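Local coordinates for periplasmic binding protein/LacI transcriptional regulator (Shewanella sp. ANA-3, PDB 5OCP) that probably captures L-arabinofuranose in the periplasm, binding both its alpha and beta anomers, for uptake by an ABC transporter, at residues F107-M119 with D142-Y154. Residues are numbered along the deposited sequence; the frame is centred on the assembly and turned at random.
Sequences FSEEGRKIGQWLM and DRAAGFNQVIANY. With AHR (alpha-L-arabinofuranose), chain I; FUB (beta-L-arabinofuranose), chain J.
Gly111 and Gly146 bring helical segments 107-119 and 142-151 to an axial separation of 6.4 Å at a crossing angle of -39°. A beta carbon on either glycine would run into the opposing backbone, and across this glycine-lined interface CA-H...O contacts form, among them Gly146 CA to Ser108 O at 3.5 Å. Farther along, Phe147, its CG swung away from the backbone N (chi1 -175°), enters the hole between Gly111, Ile114, Gly115 and Leu118; Leu118 CD2 meets its ring edge, while Trp192 stacks on the ring. Val150 is the second knob, set among Arg112, Gly115, Gln116 and Met119. Met119 folds over one face of Tyr154, with SD 4.1 Å from the ring centroid, a Met-aromatic contact, and Gln116 NE2 gives a nearly straight hydrogen bond to Tyr154 OH (2.9 Å). The outer side is looser: Arg112 and the exposed Gln149 run side by side, with Arg112 CD 4.0 Å from Gln149 OE1. Toward the sugar, extended Arg143 grips Glu110 side-on, NE (2.8 Å) and NH2 both donating to OE1, while Ser105 holds OE2. Arg143 NH1 and NH2 also donate hydrogen bonds to O3 of either anomer. A leucine in place of Arg143 would probably leave the buried Glu110 carboxylate without its countercharge and sugar O3 without these two donors. Tight helix packing thus carries a ligand-pocket arginine to the interdomain cleft of a periplasmic sugar-binding protein.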
loop_
_atom_site.group_PDB
_atom_site.type_symbol
_atom_site.label_atom_id
_atom_site.label_comp_id
_atom_site.label_asym_id
_atom_site.label_seq_id
_atom_site.Cartn_x
_atom_site.Cartn_y
_atom_site.Cartn_z
ATOM N N PHE A 107 -4.492 -3.422 -7.151
ATOM C CA PHE A 107 -3.636 -2.254 -7.314
ATOM C C PHE A 107 -3.792 -1.596 -8.683
ATOM O O PHE A 107 -3.712 -0.388 -8.779
ATOM C CB PHE A 107 -2.149 -2.644 -7.131
ATOM C CG PHE A 107 -1.801 -3.162 -5.785
ATOM C CD1 PHE A 107 -1.941 -2.346 -4.656
ATOM C CD2 PHE A 107 -1.206 -4.396 -5.642
ATOM C CE1 PHE A 107 -1.561 -2.786 -3.411
ATOM C CE2 PHE A 107 -0.814 -4.864 -4.396
ATOM C CZ PHE A 107 -1.028 -4.069 -3.278
ATOM N N SER A 108 -3.988 -2.405 -9.754
ATOM C CA SER A 108 -4.229 -1.828 -11.120
ATOM C C SER A 108 -5.519 -1.044 -11.159
ATOM O O SER A 108 -5.542 0.061 -11.679
ATOM C CB SER A 108 -4.278 -2.921 -12.208
ATOM O OG SER A 108 -3.049 -3.556 -12.249
ATOM N N GLU A 109 -6.535 -1.506 -10.406
ATOM C CA GLU A 109 -7.804 -0.807 -10.314
ATOM C C GLU A 109 -7.630 0.514 -9.546
ATOM O O GLU A 109 -8.203 1.541 -9.926
ATOM C CB GLU A 109 -8.903 -1.663 -9.663
ATOM C CG GLU A 109 -10.202 -0.916 -9.525
ATOM C CD GLU A 109 -11.350 -1.746 -8.892
ATOM O OE1 GLU A 109 -11.321 -3.019 -8.924
ATOM O OE2 GLU A 109 -12.311 -1.117 -8.369
ATOM N N GLU A 110 -6.797 0.488 -8.503
ATOM C CA GLU A 110 -6.513 1.710 -7.725
ATOM C C GLU A 110 -5.893 2.759 -8.659
ATOM O O GLU A 110 -6.347 3.914 -8.712
ATOM C CB GLU A 110 -5.577 1.451 -6.563
ATOM C CG GLU A 110 -6.179 0.601 -5.465
ATOM C CD GLU A 110 -5.161 0.064 -4.473
ATOM O OE1 GLU A 110 -3.936 0.251 -4.557
ATOM O OE2 GLU A 110 -5.604 -0.605 -3.557
ATOM N N GLY A 111 -4.902 2.357 -9.429
ATOM C CA GLY A 111 -4.244 3.255 -10.424
ATOM C C GLY A 111 -5.165 3.734 -11.511
ATOM O O GLY A 111 -5.180 4.938 -11.854
ATOM N N ARG A 112 -6.043 2.855 -11.988
ATOM C CA ARG A 112 -7.066 3.253 -12.958
ATOM C C ARG A 112 -8.048 4.293 -12.381
ATOM O O ARG A 112 -8.346 5.265 -13.071
ATOM C CB ARG A 112 -7.835 2.053 -13.520
ATOM C CG ARG A 112 -7.039 1.142 -14.351
ATOM C CD ARG A 112 -7.930 0.248 -15.239
ATOM N NE ARG A 112 -8.842 -0.617 -14.455
ATOM C CZ ARG A 112 -8.496 -1.781 -13.907
ATOM N NH1 ARG A 112 -7.281 -2.266 -14.049
ATOM N NH2 ARG A 112 -9.393 -2.473 -13.246
ATOM N N LYS A 113 -8.608 4.067 -11.176
ATOM C CA LYS A 113 -9.601 4.987 -10.606
ATOM C C LYS A 113 -9.019 6.366 -10.356
ATOM O O LYS A 113 -9.650 7.381 -10.638
ATOM C CB LYS A 113 -10.166 4.413 -9.286
ATOM C CG LYS A 113 -11.145 3.260 -9.526
ATOM C CD LYS A 113 -11.270 2.449 -8.271
ATOM C CE LYS A 113 -12.366 2.894 -7.399
ATOM N NZ LYS A 113 -12.882 1.598 -6.843
ATOM N N ILE A 114 -7.763 6.401 -9.872
ATOM C CA ILE A 114 -7.138 7.713 -9.573
ATOM C C ILE A 114 -6.777 8.405 -10.895
ATOM O O ILE A 114 -6.948 9.624 -11.027
ATOM C CB ILE A 114 -6.021 7.556 -8.499
ATOM C CG1 ILE A 114 -5.783 8.914 -7.820
ATOM C CG2 ILE A 114 -4.797 6.910 -9.051
ATOM C CD1 ILE A 114 -6.909 9.321 -6.932
ATOM N N GLY A 115 -6.292 7.642 -11.862
ATOM C CA GLY A 115 -6.032 8.200 -13.208
ATOM C C GLY A 115 -7.266 8.756 -13.860
ATOM O O GLY A 115 -7.265 9.825 -14.448
ATOM N N GLN A 116 -8.377 8.038 -13.780
ATOM C CA GLN A 116 -9.609 8.530 -14.357
ATOM C C GLN A 116 -10.091 9.763 -13.684
ATOM O O GLN A 116 -10.524 10.698 -14.353
ATOM C CB GLN A 116 -10.699 7.442 -14.325
ATOM C CG GLN A 116 -11.915 7.745 -15.183
ATOM C CD GLN A 116 -11.581 7.907 -16.656
ATOM O OE1 GLN A 116 -11.121 6.984 -17.297
ATOM N NE2 GLN A 116 -11.708 9.117 -17.170
ATOM N N TRP A 117 -9.996 9.812 -12.360
ATOM C CA TRP A 117 -10.403 10.967 -11.612
ATOM C C TRP A 117 -9.609 12.213 -12.079
ATOM O O TRP A 117 -10.172 13.291 -12.313
ATOM C CB TRP A 117 -10.241 10.777 -10.083
ATOM C CG TRP A 117 -10.721 11.995 -9.338
ATOM C CD1 TRP A 117 -12.021 12.245 -8.891
ATOM C CD2 TRP A 117 -9.952 13.160 -8.960
ATOM N NE1 TRP A 117 -12.065 13.514 -8.311
ATOM C CE2 TRP A 117 -10.838 14.101 -8.405
ATOM C CE3 TRP A 117 -8.634 13.528 -9.146
ATOM C CZ2 TRP A 117 -10.413 15.321 -7.920
ATOM C CZ3 TRP A 117 -8.210 14.791 -8.710
ATOM C CH2 TRP A 117 -9.108 15.662 -8.118
ATOM N N LEU A 118 -8.291 12.025 -12.184
ATOM C CA LEU A 118 -7.429 13.115 -12.630
ATOM C C LEU A 118 -7.765 13.571 -14.067
ATOM O O LEU A 118 -7.777 14.784 -14.344
ATOM C CB LEU A 118 -5.961 12.699 -12.543
ATOM C CG LEU A 118 -4.971 13.796 -12.889
ATOM C CD1 LEU A 118 -5.018 14.974 -11.921
ATOM C CD2 LEU A 118 -3.574 13.188 -12.988
ATOM N N MET A 119 -8.041 12.629 -14.957
ATOM C CA MET A 119 -8.443 13.029 -16.321
ATOM C C MET A 119 -9.732 13.797 -16.314
ATOM O O MET A 119 -9.888 14.747 -17.094
ATOM C CB MET A 119 -8.514 11.840 -17.271
ATOM C CG MET A 119 -7.204 11.040 -17.402
ATOM S SD MET A 119 -5.965 12.046 -18.234
ATOM C CE MET A 119 -5.035 12.730 -16.844
ATOM N N ASP A 142 1.824 -2.428 -10.362
ATOM C CA ASP A 142 0.453 -2.507 -10.789
ATOM C C ASP A 142 -0.300 -1.163 -10.744
ATOM O O ASP A 142 -1.171 -0.926 -11.588
ATOM C CB ASP A 142 -0.300 -3.515 -9.956
ATOM C CG ASP A 142 0.080 -4.982 -10.289
ATOM O OD1 ASP A 142 1.032 -5.188 -11.089
ATOM O OD2 ASP A 142 -0.525 -5.877 -9.668
ATOM N N ARG A 143 0.046 -0.281 -9.811
ATOM C CA ARG A 143 -0.620 1.023 -9.790
ATOM C C ARG A 143 -0.169 1.792 -11.033
ATOM O O ARG A 143 -0.926 2.434 -11.646
ATOM C CB ARG A 143 -0.284 1.843 -8.550
ATOM C CG ARG A 143 -1.086 1.422 -7.332
ATOM C CD ARG A 143 -0.667 2.045 -6.016
ATOM N NE ARG A 143 -1.380 1.397 -4.925
ATOM C CZ ARG A 143 -0.938 1.341 -3.696
ATOM N NH1 ARG A 143 0.160 1.940 -3.365
ATOM N NH2 ARG A 143 -1.641 0.721 -2.783
ATOM N N ALA A 144 1.104 1.675 -11.351
ATOM C CA ALA A 144 1.619 2.369 -12.556
ATOM C C ALA A 144 0.905 1.811 -13.786
ATOM O O ALA A 144 0.445 2.580 -14.675
ATOM C CB ALA A 144 3.098 2.267 -12.665
ATOM N N ALA A 145 0.809 0.493 -13.879
ATOM C CA ALA A 145 0.171 -0.104 -15.027
ATOM C C ALA A 145 -1.263 0.372 -15.242
ATOM O O ALA A 145 -1.670 0.722 -16.342
ATOM C CB ALA A 145 0.181 -1.617 -14.948
ATOM N N GLY A 146 -2.058 0.404 -14.179
ATOM C CA GLY A 146 -3.397 0.889 -14.268
ATOM C C GLY A 146 -3.540 2.371 -14.626
ATOM O O GLY A 146 -4.371 2.731 -15.425
ATOM N N PHE A 147 -2.764 3.230 -13.992
ATOM C CA PHE A 147 -2.801 4.678 -14.279
ATOM C C PHE A 147 -2.416 4.902 -15.771
ATOM O O PHE A 147 -3.062 5.694 -16.470
ATOM C CB PHE A 147 -1.858 5.368 -13.329
ATOM C CG PHE A 147 -1.845 6.866 -13.385
ATOM C CD1 PHE A 147 -1.116 7.581 -14.334
ATOM C CD2 PHE A 147 -2.574 7.598 -12.455
ATOM C CE1 PHE A 147 -1.129 8.995 -14.287
ATOM C CE2 PHE A 147 -2.582 8.934 -12.427
ATOM C CZ PHE A 147 -1.886 9.645 -13.342
ATOM N N ASN A 148 -1.371 4.192 -16.173
ATOM C CA ASN A 148 -0.830 4.332 -17.544
ATOM C C ASN A 148 -1.894 3.922 -18.556
ATOM O O ASN A 148 -2.063 4.573 -19.586
ATOM C CB ASN A 148 0.497 3.589 -17.676
ATOM C CG ASN A 148 1.673 4.324 -16.976
ATOM O OD1 ASN A 148 1.543 5.463 -16.615
ATOM N ND2 ASN A 148 2.738 3.643 -16.668
ATOM N N GLN A 149 -2.657 2.875 -18.255
ATOM C CA GLN A 149 -3.638 2.360 -19.169
ATOM C C GLN A 149 -4.745 3.433 -19.361
ATOM O O GLN A 149 -5.212 3.650 -20.518
ATOM C CB GLN A 149 -4.154 1.023 -18.625
ATOM C CG GLN A 149 -5.209 0.262 -19.384
ATOM C CD GLN A 149 -5.470 -1.072 -18.674
ATOM O OE1 GLN A 149 -5.020 -1.296 -17.518
ATOM N NE2 GLN A 149 -6.144 -1.972 -19.364
ATOM N N VAL A 150 -5.076 4.209 -18.313
ATOM C CA VAL A 150 -6.139 5.228 -18.434
ATOM C C VAL A 150 -5.637 6.412 -19.181
ATOM O O VAL A 150 -6.330 6.874 -20.122
ATOM C CB VAL A 150 -6.642 5.703 -17.079
ATOM C CG1 VAL A 150 -7.507 6.967 -17.188
ATOM C CG2 VAL A 150 -7.402 4.555 -16.481
ATOM N N ILE A 151 -4.424 6.862 -18.857
ATOM C CA ILE A 151 -3.952 8.084 -19.457
ATOM C C ILE A 151 -3.528 7.881 -20.929
ATOM O O ILE A 151 -3.472 8.880 -21.682
ATOM C CB ILE A 151 -2.977 8.846 -18.574
ATOM C CG1 ILE A 151 -1.641 8.220 -18.641
ATOM C CG2 ILE A 151 -3.517 9.134 -17.157
ATOM C CD1 ILE A 151 -0.774 9.132 -19.451
ATOM N N ALA A 152 -3.292 6.628 -21.340
ATOM C CA ALA A 152 -3.021 6.309 -22.785
ATOM C C ALA A 152 -4.171 6.715 -23.707
ATOM O O ALA A 152 -3.914 6.981 -24.872
ATOM C CB ALA A 152 -2.696 4.845 -22.974
ATOM N N ASN A 153 -5.396 6.808 -23.178
ATOM C CA ASN A 153 -6.607 7.253 -23.927
ATOM C C ASN A 153 -6.721 8.757 -24.140
ATOM O O ASN A 153 -7.671 9.218 -24.774
ATOM C CB ASN A 153 -7.873 6.843 -23.169
ATOM C CG ASN A 153 -7.925 5.368 -22.876
ATOM O OD1 ASN A 153 -8.244 4.934 -21.748
ATOM N ND2 ASN A 153 -7.608 4.597 -23.863
ATOM N N TYR A 154 -5.838 9.545 -23.512
ATOM C CA TYR A 154 -5.949 10.971 -23.464
ATOM C C TYR A 154 -4.708 11.575 -24.079
ATOM O O TYR A 154 -3.693 11.618 -23.451
ATOM C CB TYR A 154 -6.084 11.434 -21.999
ATOM C CG TYR A 154 -7.431 11.070 -21.418
ATOM C CD1 TYR A 154 -8.528 11.919 -21.566
ATOM C CD2 TYR A 154 -7.617 9.820 -20.779
ATOM C CE1 TYR A 154 -9.766 11.577 -21.049
ATOM C CE2 TYR A 154 -8.861 9.442 -20.305
ATOM C CZ TYR A 154 -9.923 10.325 -20.424
ATOM O OH TYR A 154 -11.165 9.964 -19.943
HETATM O O5 AHR I . 1.662 -2.538 -0.443
HETATM C C5 AHR I . 0.924 -1.421 -0.055
HETATM C C4 AHR I . 1.773 -0.168 -0.150
HETATM O O4 AHR I . 2.976 -0.312 0.567
HETATM C C3 AHR I . 1.034 1.068 0.398
HETATM O O3 AHR I . 0.238 1.595 -0.613
HETATM C C2 AHR I . 2.229 1.903 0.828
HETATM O O2 AHR I . 1.970 2.910 1.762
HETATM C C1 AHR I . 3.082 0.813 1.453
HETATM O O1 AHR I . 4.351 1.225 1.495
HETATM O O5 FUB J . 1.662 -2.537 -0.443
HETATM C C5 FUB J . 0.929 -1.418 -0.051
HETATM C C4 FUB J . 1.782 -0.164 -0.143
HETATM O O4 FUB J . 2.995 -0.304 0.557
HETATM C C3 FUB J . 1.052 1.070 0.409
HETATM O O3 FUB J . 0.240 1.586 -0.599
HETATM C C2 FUB J . 2.244 1.946 0.778
HETATM O O2 FUB J . 1.970 2.920 1.758
HETATM C C1 FUB J . 3.358 0.963 1.137
HETATM O O1 FUB J . 3.319 0.791 2.468
HETATM O O HOH W 1 -2.846 -5.689 -8.698
#